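PDB 3WYD: LC-Est1C from Uncultured organism, which hydrolyses carboxylic ester bonds, acting as the C-terminal alpha/beta-hydrolase esterase domain of a metagenome-derived enzyme that carries a long N-terminal extension. Local coordinates for residues A98-R101 with R102-I106; A202-F205 with K206-F209; L147-A150 with N151-H154; F62-E65 with A66-G70. All coordinates share one frame; numbering follows the deposited sequence.

Interaction 1 (A98-R101 with R102-I106); sequences AEVR and RDYKI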
loop_
_atom_site.group_PDB
_atom_site.type_symbol
_atom_site.label_atom_id
_atom_site.label_comp_id
_atom_site.label_asym_id
_atom_site.label_seq_id
_atom_site.Cartn_x
_atom_site.Cartn_y
_atom_site.Cartn_z
ATOM N N ALA A 98 12.548 17.128 -8.793
ATOM C CA ALA A 98 12.833 18.380 -9.478
ATOM C C ALA A 98 13.460 19.359 -8.497
ATOM O O ALA A 98 14.448 20.014 -8.842
ATOM C CB ALA A 98 11.569 18.964 -10.121
ATOM N N GLU A 99 12.984 19.370 -7.263
ATOM C CA GLU A 99 13.594 20.267 -6.272
ATOM C C GLU A 99 15.050 19.873 -5.980
ATOM O O GLU A 99 15.942 20.706 -5.894
ATOM C CB GLU A 99 12.798 20.278 -4.993
ATOM C CG GLU A 99 13.311 21.284 -3.992
ATOM C CD GLU A 99 12.369 21.391 -2.820
ATOM O OE1 GLU A 99 11.385 22.140 -2.925
ATOM O OE2 GLU A 99 12.594 20.702 -1.806
ATOM N N VAL A 100 15.307 18.578 -5.810
ATOM C CA VAL A 100 16.659 18.155 -5.554
ATOM C C VAL A 100 17.571 18.523 -6.729
ATOM O O VAL A 100 18.715 18.909 -6.529
ATOM C CB VAL A 100 16.730 16.628 -5.215
ATOM C CG1 VAL A 100 18.145 16.142 -5.169
ATOM C CG2 VAL A 100 15.995 16.356 -3.884
ATOM N N ARG A 101 17.071 18.371 -7.962
ATOM C CA ARG A 101 17.885 18.675 -9.134
ATOM C C ARG A 101 18.162 20.177 -9.296
ATOM O O ARG A 101 19.240 20.532 -9.764
ATOM C CB ARG A 101 17.246 18.104 -10.406
ATOM C CG ARG A 101 17.164 16.579 -10.394
ATOM C CD ARG A 101 16.446 16.081 -11.649
ATOM N NE ARG A 101 17.272 16.207 -12.855
ATOM C CZ ARG A 101 16.882 15.755 -14.043
ATOM N NH1 ARG A 101 15.662 15.265 -14.169
ATOM N NH2 ARG A 101 17.702 15.807 -15.084
ATOM N N ARG A 102 17.272 20.999 -8.741
ATOM C CA ARG A 102 17.502 22.458 -8.612
ATOM C C ARG A 102 18.600 22.764 -7.593
ATOM O O ARG A 102 19.511 23.569 -7.852
ATOM C CB ARG A 102 16.209 23.190 -8.234
ATOM C CG ARG A 102 15.261 23.438 -9.417
ATOM C CD ARG A 102 14.217 24.521 -9.122
ATOM N NE ARG A 102 13.329 24.181 -8.007
ATOM C CZ ARG A 102 12.337 23.300 -8.092
ATOM N NH1 ARG A 102 12.099 22.687 -9.245
ATOM N NH2 ARG A 102 11.568 23.043 -7.037
ATOM N N ASP A 103 18.515 22.105 -6.443
ATOM C CA ASP A 103 19.337 22.442 -5.277
ATOM C C ASP A 103 20.732 21.854 -5.286
ATOM O O ASP A 103 21.650 22.402 -4.669
ATOM C CB ASP A 103 18.622 22.005 -4.006
ATOM C CG ASP A 103 17.386 22.807 -3.727
ATOM O OD1 ASP A 103 17.176 23.866 -4.380
ATOM O OD2 ASP A 103 16.615 22.379 -2.846
ATOM N N TYR A 104 20.896 20.708 -5.954
ATOM C CA TYR A 104 22.142 19.964 -5.967
ATOM C C TYR A 104 22.548 19.727 -7.409
ATOM O O TYR A 104 21.658 19.678 -8.272
ATOM C CB TYR A 104 21.940 18.587 -5.267
ATOM C CG TYR A 104 21.680 18.735 -3.785
ATOM C CD1 TYR A 104 22.759 18.802 -2.914
ATOM C CD2 TYR A 104 20.412 19.070 -3.317
ATOM C CE1 TYR A 104 22.564 19.100 -1.586
ATOM C CE2 TYR A 104 20.200 19.384 -1.961
ATOM C CZ TYR A 104 21.297 19.368 -1.122
ATOM O OH TYR A 104 21.120 19.687 0.214
ATOM N N LYS A 105 23.836 19.459 -7.635
ATOM C CA LYS A 105 24.318 19.066 -8.959
ATOM C C LYS A 105 24.078 17.593 -9.165
ATOM O O LYS A 105 24.810 16.767 -8.641
ATOM C CB LYS A 105 25.808 19.370 -9.156
ATOM C CG LYS A 105 26.099 20.864 -9.244
ATOM C CD LYS A 105 27.522 21.098 -9.710
ATOM C CE LYS A 105 27.672 20.816 -11.202
ATOM N NZ LYS A 105 27.253 22.004 -12.012
ATOM N N ILE A 106 23.030 17.281 -9.914
ATOM C CA ILE A 106 22.670 15.878 -10.118
ATOM C C ILE A 106 22.957 15.467 -11.560
ATOM O O ILE A 106 22.585 16.174 -12.508
ATOM C CB ILE A 106 21.158 15.632 -9.847
ATOM C CG1 ILE A 106 20.757 16.064 -8.433
ATOM C CG2 ILE A 106 20.767 14.177 -10.154
ATOM C CD1 ILE A 106 21.611 15.425 -7.348
HETATM O O HOH W 1 21.311 19.147 -11.122
HETATM O O HOH W 2 20.091 17.048 -13.128
#

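Interaction 2 (A202-F205 with K206-F209); sequences ARTF and KDVF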
loop_
_atom_site.group_PDB
_atom_site.type_symbol
_atom_site.label_atom_id
_atom_site.label_comp_id
_atom_site.label_asym_id
_atom_site.label_seq_id
_atom_site.Cartn_x
_atom_site.Cartn_y
_atom_site.Cartn_z
ATOM N N ALA A 202 16.580 -4.920 3.539
ATOM C CA ALA A 202 17.946 -4.550 3.928
ATOM C C ALA A 202 18.986 -5.580 3.458
ATOM O O ALA A 202 20.087 -5.182 3.072
ATOM C CB ALA A 202 18.048 -4.342 5.436
ATOM N N ARG A 203 18.599 -6.860 3.372
ATOM C CA ARG A 203 19.448 -7.956 2.863
ATOM C C ARG A 203 20.051 -7.624 1.479
ATOM O O ARG A 203 21.171 -8.014 1.138
ATOM C CB ARG A 203 18.576 -9.225 2.706
ATOM C CG ARG A 203 19.324 -10.370 2.073
ATOM C CD ARG A 203 18.374 -11.454 1.657
ATOM N NE ARG A 203 19.074 -12.617 1.148
ATOM C CZ ARG A 203 19.198 -13.746 1.850
ATOM N NH1 ARG A 203 18.601 -13.836 3.036
ATOM N NH2 ARG A 203 19.747 -14.813 1.297
ATOM N N THR A 204 19.282 -6.896 0.669
ATOM C CA THR A 204 19.682 -6.683 -0.724
ATOM C C THR A 204 20.103 -5.231 -1.028
ATOM O O THR A 204 20.250 -4.877 -2.204
ATOM C CB THR A 204 18.610 -7.143 -1.747
ATOM O OG1 THR A 204 17.361 -6.481 -1.492
ATOM C CG2 THR A 204 18.429 -8.677 -1.710
ATOM N N PHE A 205 20.266 -4.387 -0.009
ATOM C CA PHE A 205 20.776 -3.046 -0.273
ATOM C C PHE A 205 22.078 -3.075 -1.056
ATOM O O PHE A 205 22.263 -2.266 -1.972
ATOM C CB PHE A 205 20.969 -2.224 0.989
ATOM C CG PHE A 205 19.695 -1.834 1.668
ATOM C CD1 PHE A 205 18.489 -1.779 0.986
ATOM C CD2 PHE A 205 19.727 -1.408 2.995
ATOM C CE1 PHE A 205 17.308 -1.433 1.665
ATOM C CE2 PHE A 205 18.592 -0.972 3.646
ATOM C CZ PHE A 205 17.366 -0.975 2.988
ATOM N N LYS A 206 22.951 -4.031 -0.754
ATOM C CA LYS A 206 24.212 -4.114 -1.507
ATOM C C LYS A 206 23.975 -4.406 -2.971
ATOM O O LYS A 206 24.627 -3.826 -3.832
ATOM C CB LYS A 206 25.138 -5.209 -0.904
ATOM C CG LYS A 206 26.500 -5.282 -1.596
ATOM C CD LYS A 206 27.381 -6.385 -0.985
ATOM C CE LYS A 206 28.776 -6.395 -1.594
ATOM N NZ LYS A 206 28.749 -6.762 -3.037
ATOM N N ASP A 207 23.037 -5.314 -3.247
ATOM C CA ASP A 207 22.745 -5.690 -4.616
ATOM C C ASP A 207 22.125 -4.491 -5.357
ATOM O O ASP A 207 22.376 -4.290 -6.537
ATOM C CB ASP A 207 21.770 -6.855 -4.622
ATOM C CG ASP A 207 22.317 -8.061 -3.881
ATOM O OD1 ASP A 207 23.083 -8.810 -4.513
ATOM O OD2 ASP A 207 21.987 -8.245 -2.686
ATOM N N VAL A 208 21.264 -3.755 -4.678
ATOM C CA VAL A 208 20.653 -2.559 -5.302
ATOM C C VAL A 208 21.714 -1.516 -5.693
ATOM O O VAL A 208 21.715 -1.028 -6.839
ATOM C CB VAL A 208 19.639 -1.916 -4.339
ATOM C CG1 VAL A 208 19.166 -0.533 -4.804
ATOM C CG2 VAL A 208 18.456 -2.847 -4.091
ATOM N N PHE A 209 22.624 -1.188 -4.770
ATOM C CA PHE A 209 23.662 -0.211 -5.088
ATOM C C PHE A 209 24.635 -0.765 -6.119
ATOM O O PHE A 209 25.103 -0.013 -6.981
ATOM C CB PHE A 209 24.367 0.263 -3.824
ATOM C CG PHE A 209 23.605 1.339 -3.107
ATOM C CD1 PHE A 209 23.829 2.680 -3.433
ATOM C CD2 PHE A 209 22.680 1.029 -2.117
ATOM C CE1 PHE A 209 23.137 3.681 -2.806
ATOM C CE2 PHE A 209 22.019 2.029 -1.432
ATOM C CZ PHE A 209 22.237 3.353 -1.762
HETATM O O HOH W 3 22.865 -5.365 1.893
#

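Interaction 3 (L147-A150 with N151-H154); sequences LGMA and NIAH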
loop_
_atom_site.group_PDB
_atom_site.type_symbol
_atom_site.label_atom_id
_atom_site.label_comp_id
_atom_site.label_asym_id
_atom_site.label_seq_id
_atom_site.Cartn_x
_atom_site.Cartn_y
_atom_site.Cartn_z
ATOM N N LEU A 147 1.468 -5.378 -18.122
ATOM C CA LEU A 147 1.325 -4.763 -19.451
ATOM C C LEU A 147 2.062 -3.446 -19.663
ATOM O O LEU A 147 2.229 -3.006 -20.804
ATOM C CB LEU A 147 -0.164 -4.661 -19.845
ATOM C CG LEU A 147 -0.882 -6.018 -19.933
ATOM C CD1 LEU A 147 -2.440 -5.888 -20.097
ATOM C CD2 LEU A 147 -0.289 -6.938 -21.053
ATOM N N GLY A 148 2.569 -2.838 -18.594
ATOM C CA GLY A 148 3.358 -1.619 -18.701
ATOM C C GLY A 148 4.860 -1.842 -18.810
ATOM O O GLY A 148 5.632 -0.895 -18.883
ATOM N N MET A 149 5.293 -3.091 -18.752
ATOM C CA MET A 149 6.727 -3.360 -18.771
ATOM C C MET A 149 7.363 -2.983 -20.125
ATOM O O MET A 149 8.554 -2.604 -20.188
ATOM C CB MET A 149 6.992 -4.818 -18.379
ATOM C CG MET A 149 6.562 -5.122 -16.886
ATOM S SD MET A 149 7.508 -4.267 -15.659
ATOM C CE MET A 149 9.070 -5.106 -15.838
ATOM N N ALA A 150 6.603 -3.015 -21.232
ATOM C CA ALA A 150 7.195 -2.619 -22.496
ATOM C C ALA A 150 7.685 -1.141 -22.522
ATOM O O ALA A 150 8.730 -0.817 -23.111
ATOM C CB ALA A 150 6.149 -2.843 -23.632
ATOM N N ASN A 151 6.962 -0.318 -21.746
ATOM C CA ASN A 151 7.199 1.127 -21.584
ATOM C C ASN A 151 8.578 1.416 -21.003
ATOM O O ASN A 151 9.147 2.482 -21.265
ATOM C CB ASN A 151 6.172 1.764 -20.584
ATOM C CG ASN A 151 4.791 1.947 -21.182
ATOM O OD1 ASN A 151 4.510 1.462 -22.274
ATOM N ND2 ASN A 151 3.913 2.647 -20.454
ATOM N N ILE A 152 9.080 0.470 -20.212
ATOM C CA ILE A 152 10.317 0.663 -19.431
ATOM C C ILE A 152 11.349 -0.418 -19.769
ATOM O O ILE A 152 12.286 -0.662 -19.007
ATOM C CB ILE A 152 10.040 0.705 -17.880
ATOM C CG1 ILE A 152 9.316 -0.564 -17.420
ATOM C CG2 ILE A 152 9.214 1.933 -17.551
ATOM C CD1 ILE A 152 9.202 -0.656 -15.861
ATOM N N ALA A 153 11.202 -1.051 -20.934
ATOM C CA ALA A 153 12.141 -2.105 -21.328
ATOM C C ALA A 153 13.567 -1.623 -21.535
ATOM O O ALA A 153 14.492 -2.421 -21.494
ATOM C CB ALA A 153 11.627 -2.827 -22.582
ATOM N N HIS A 154 13.741 -0.316 -21.781
ATOM C CA HIS A 154 15.068 0.247 -21.873
ATOM C C HIS A 154 15.714 0.569 -20.531
ATOM O O HIS A 154 16.849 1.027 -20.497
ATOM C CB HIS A 154 14.970 1.548 -22.678
ATOM C CG HIS A 154 14.094 2.576 -22.037
ATOM N ND1 HIS A 154 12.725 2.440 -21.958
ATOM C CD2 HIS A 154 14.398 3.735 -21.401
ATOM C CE1 HIS A 154 12.219 3.477 -21.310
ATOM N NE2 HIS A 154 13.217 4.279 -20.967
HETATM O O HOH W 4 11.294 0.899 -23.865
#

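Interaction 4 (F62-E65 with A66-G70); sequences FMIE and AENRG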
loop_
_atom_site.group_PDB
_atom_site.type_symbol
_atom_site.label_atom_id
_atom_site.label_comp_id
_atom_site.label_asym_id
_atom_site.label_seq_id
_atom_site.Cartn_x
_atom_site.Cartn_y
_atom_site.Cartn_z
ATOM N N PHE A 62 21.016 1.657 4.640
ATOM C CA PHE A 62 20.956 2.214 3.290
ATOM C C PHE A 62 21.911 3.396 3.112
ATOM O O PHE A 62 22.538 3.553 2.057
ATOM C CB PHE A 62 19.504 2.622 3.006
ATOM C CG PHE A 62 19.200 2.808 1.542
ATOM C CD1 PHE A 62 18.734 1.747 0.777
ATOM C CD2 PHE A 62 19.359 4.057 0.938
ATOM C CE1 PHE A 62 18.444 1.934 -0.595
ATOM C CE2 PHE A 62 19.093 4.246 -0.431
ATOM C CZ PHE A 62 18.553 3.214 -1.177
ATOM N N MET A 63 22.026 4.221 4.139
ATOM C CA MET A 63 22.815 5.435 4.019
ATOM C C MET A 63 24.310 5.203 4.155
ATOM O O MET A 63 25.076 5.989 3.647
ATOM C CB MET A 63 22.337 6.488 5.026
ATOM C CG MET A 63 20.859 6.729 5.001
ATOM S SD MET A 63 20.257 7.273 3.359
ATOM C CE MET A 63 18.481 7.069 3.577
ATOM N N ILE A 64 24.710 4.101 4.798
ATOM C CA ILE A 64 26.099 3.612 4.738
ATOM C C ILE A 64 26.513 3.331 3.296
ATOM O O ILE A 64 27.571 3.792 2.850
ATOM C CB ILE A 64 26.273 2.366 5.612
ATOM C CG1 ILE A 64 25.901 2.716 7.050
ATOM C CG2 ILE A 64 27.722 1.852 5.545
ATOM C CD1 ILE A 64 25.920 1.510 7.976
ATOM N N GLU A 65 25.658 2.641 2.533
ATOM C CA GLU A 65 25.997 2.415 1.137
ATOM C C GLU A 65 26.105 3.776 0.402
ATOM O O GLU A 65 26.999 3.958 -0.421
ATOM C CB GLU A 65 24.969 1.516 0.426
ATOM C CG GLU A 65 24.846 0.096 0.983
ATOM C CD GLU A 65 26.001 -0.820 0.606
ATOM O OE1 GLU A 65 26.946 -0.357 -0.063
ATOM O OE2 GLU A 65 25.948 -2.026 0.943
ATOM N N ALA A 66 25.121 4.661 0.574
ATOM C CA ALA A 66 25.124 5.963 -0.131
ATOM C C ALA A 66 26.396 6.760 0.163
ATOM O O ALA A 66 26.944 7.380 -0.719
ATOM C CB ALA A 66 23.905 6.802 0.243
ATOM N N GLU A 67 26.819 6.774 1.425
ATOM C CA GLU A 67 28.034 7.471 1.816
ATOM C C GLU A 67 29.249 6.795 1.206
ATOM O O GLU A 67 30.110 7.478 0.612
ATOM C CB GLU A 67 28.120 7.450 3.346
ATOM C CG GLU A 67 29.440 8.035 3.894
ATOM C CD GLU A 67 29.717 9.431 3.397
ATOM O OE1 GLU A 67 28.792 10.281 3.364
ATOM O OE2 GLU A 67 30.920 9.717 3.196
ATOM N N ASN A 68 29.301 5.469 1.282
ATOM C CA ASN A 68 30.470 4.740 0.765
ATOM C C ASN A 68 30.630 4.941 -0.740
ATOM O O ASN A 68 31.746 5.081 -1.247
ATOM C CB ASN A 68 30.400 3.258 1.118
ATOM C CG ASN A 68 30.638 3.010 2.594
ATOM O OD1 ASN A 68 31.024 3.928 3.332
ATOM N ND2 ASN A 68 30.373 1.789 3.035
ATOM N N ARG A 69 29.512 5.005 -1.461
ATOM C CA ARG A 69 29.570 4.953 -2.915
ATOM C C ARG A 69 29.273 6.332 -3.546
ATOM O O ARG A 69 29.472 6.521 -4.760
ATOM C CB ARG A 69 28.587 3.904 -3.436
ATOM C CG ARG A 69 28.749 2.542 -2.824
ATOM C CD ARG A 69 27.711 1.636 -3.377
ATOM N NE ARG A 69 27.626 0.348 -2.675
ATOM C CZ ARG A 69 27.588 -0.829 -3.287
ATOM N NH1 ARG A 69 27.779 -0.924 -4.609
ATOM N NH2 ARG A 69 27.376 -1.924 -2.574
ATOM N N GLY A 70 28.865 7.295 -2.729
ATOM C CA GLY A 70 28.699 8.680 -3.174
ATOM C C GLY A 70 27.389 9.001 -3.874
ATOM O O GLY A 70 27.376 9.692 -4.869
HETATM O O HOH W 5 29.438 -0.012 0.559
#

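Interaction 1 (A98-R101 with R102-I106)
The backbone contacts between Ala98-Arg101 and Arg102-Tyr104 show how helix 88-103 comes to an end: Arg102 N, Asp103 N and Tyr104 N donate in turn to the carbonyl oxygens of Ala98, Glu99 and Val100. The last of these i-to-i+4 bonds, Tyr104 N to Val100 O, is 2.9 Å long, although Tyr104 itself has already left helical geometry.

Water then takes over the connection between the final turn and the chain that leaves it. One molecule lies 2.8 Å from Arg101 O and accepts from Ile106 N; a second accepts from Arg101 NE at 3.0 Å, in the guanidinium plane, and donates to Ile106 O at 2.7 Å.

Apolar contact is looser. Val100 CG1, placed anti to its backbone N (chi1 171°), lies 4.1 Å from Tyr104 CD2 and close to Ile106 CD1, while the aliphatic CG of Arg101 meets the Ile106 side chain at about a right angle. Val100 rests on Leu25 and Leu39 of the central sheet, and Ile106 on Leu39 and Ile111.

Among the charged groups, Arg102 folds back at chi3 (-62°), laying one face of its guanidinium over Glu99 CA. Its NH2 remains 4.2 Å from Glu99 OE1, too far for a salt bridge, and the carboxylate instead bonds through OE2 to Tyr23 OH. The helix end is therefore secured by backbone bonds, two water bridges and inward apolar packing, with the Glu99-Arg102 attraction, at this separation, probably a modest electrostatic addition.

Interaction 2 (A202-F205 with K206-F209)
With CG anti to its own carbonyl carbon (chi1 -59°), Asp207 swings its carboxylate back toward the preceding turn, where OD2 lies 3.4 Å from Thr204 CA and also touches CB and CG2 of that threonine. A similar first torsion in Phe209 (chi1 -82°) sets the rim of its ring against the carbonyl of Phe205: Phe205 O lies in the ring plane, 3.3 Å from Phe209 CD2. Val208 follows the same pattern one residue earlier, its CG2 branch coming to 3.3 Å from Thr204 O.

Each of these carbonyls also accepts a regular helical bond. Val208 N reaches Thr204 O at 2.9 Å, nearly along the C=O axis, and Phe209 N reaches Phe205 O at 3.0 Å with an almost straight N-H (170°). Lys206 N, in the first turn, is met by a water that accepts from it at 3.0 Å and donates to Ala202 O, tying the new helix to the weakly bonded one before it. Thr204 stands at the N-cap position but makes no cap; its hydroxyl turns back to Val200 O.

One face of the Phe205 ring is covered by Ala202 CA, which sits over the ring centre, 3.5 Å above its plane. Thr204, Asp207 and Val208 face strands 157-162 and 187-192, whereas both phenylalanines turn to helix 57-69. The arrangement is a junction between two short consecutive helices, and the second, 205-213, is the C-terminal helix that packs on the central sheet of the alpha/beta-hydrolase fold.

Interaction 3 (L147-A150 with N151-H154)
The backbone from Gly148 to Ala153 winds in successive i-to-i+3 bonds: Ile152 N donates to Met149 O at 3.1 Å from 62° above the carbonyl plane, and it is flanked by weak bonds from Asn151 N to Gly148 O and from Ala153 N to Ala150 O.

On the inner side, Met149 and Ile152 cross at a slant, the thioether sulfur SD of Met149 lying 4.0 Å from the terminal CD1 of Ile152. The methionine bends at chi2 and again at chi3, while Ile152 holds CG1 between its backbone N and carbonyl carbon (chi1 56°), where it also passes 3.5 Å from Met149 O. Trp124 and Met128 of helix 118-129 receive both side chains, and Met149 additionally reaches Met176 on helix 171-181.

The CB methylene of Asn151 comes to 3.2 Å from Gly148 O, next to the weak bond from Asn151 N. Beyond the turn, a water donates to Ala150 O at 3.2 Å and lies 2.8 Å from His154 ND1; the imidazole is also held at NE2 by a hydrogen bond to Pro131 O. It thus has contacts at both ring nitrogens, which would be expected to restrict its rotation.

Two of the three backbone bonds in this turn, set in the loop between strands 136-140 and 157-162, are weak; its apolar pair joins it to helix 118-129, and through Met149 to helix 171-181, while a water connects Ala150 O with His154 ND1.

Interaction 4 (F62-E65 with A66-G70)
Glu65 and Arg69 form an i-to-i+4 salt bridge along helix 57-69 of the alpha/beta-hydrolase fold, their side chains running alongside one another. Two nitrogens converge on a single oxygen: Arg69 NE lies 2.8 Å and Arg69 NH2 3.0 Å from Glu65 OE1. This oxygen sits at the guanidinium edge, nearly in its plane, yet both donors approach from above the same face of the carboxylate, and the two flat groups are turned 56° apart. A bend at chi2 of Glu65 (-75°) curls the acid toward the next turn, whereas Arg69 is extended from CG to NE.

A water donates a third bond to Glu65 OE1, at 2.6 Å, and accepts from Asn68 ND2. Asn68 in turn lies beside Ile64, with ND2 3.7 Å from Ile64 CG2.

In the next shell, Arg69 NH1 makes salt bridges to Asp210 and Asp213, so the guanidinium is fixed from two directions. Glu67 points elsewhere, to Tyr26 OH and Thr29. Beneath the side chains, Asn68 N to Ile64 O and Arg69 N to Glu65 O are both 2.9 Å; the helix then closes at Gly70, whose positive phi (82°) accompanies a weak bond from Gly70 N to Ala66 O.

Interactions 2 and 4 are the pair in direct touch: their centres are 11 Å apart, Phe209 CB packs 3.4 Å from Arg69 CZ, and Phe205 CD1 comes to 3.5 Å from Phe62 CD1. Helices 57-69 and 205-213 thus pack through Phe62, Phe205 and Phe209, with Arg69 alongside. The Phe62 and Phe205 side chains lie near, without touching, a probable nucleophile elbow around Ser117, which with His197 and Asp165 probably forms the catalytic triad, as expected for an alpha/beta-hydrolase esterase. Interaction 3 lies across the chain's centre from interaction 4, about 29 Å away between centres. Interaction 1 is also separate, with its nearest atoms about 8 Å from interaction 4 and about 13 Å from interactions 2 and 3.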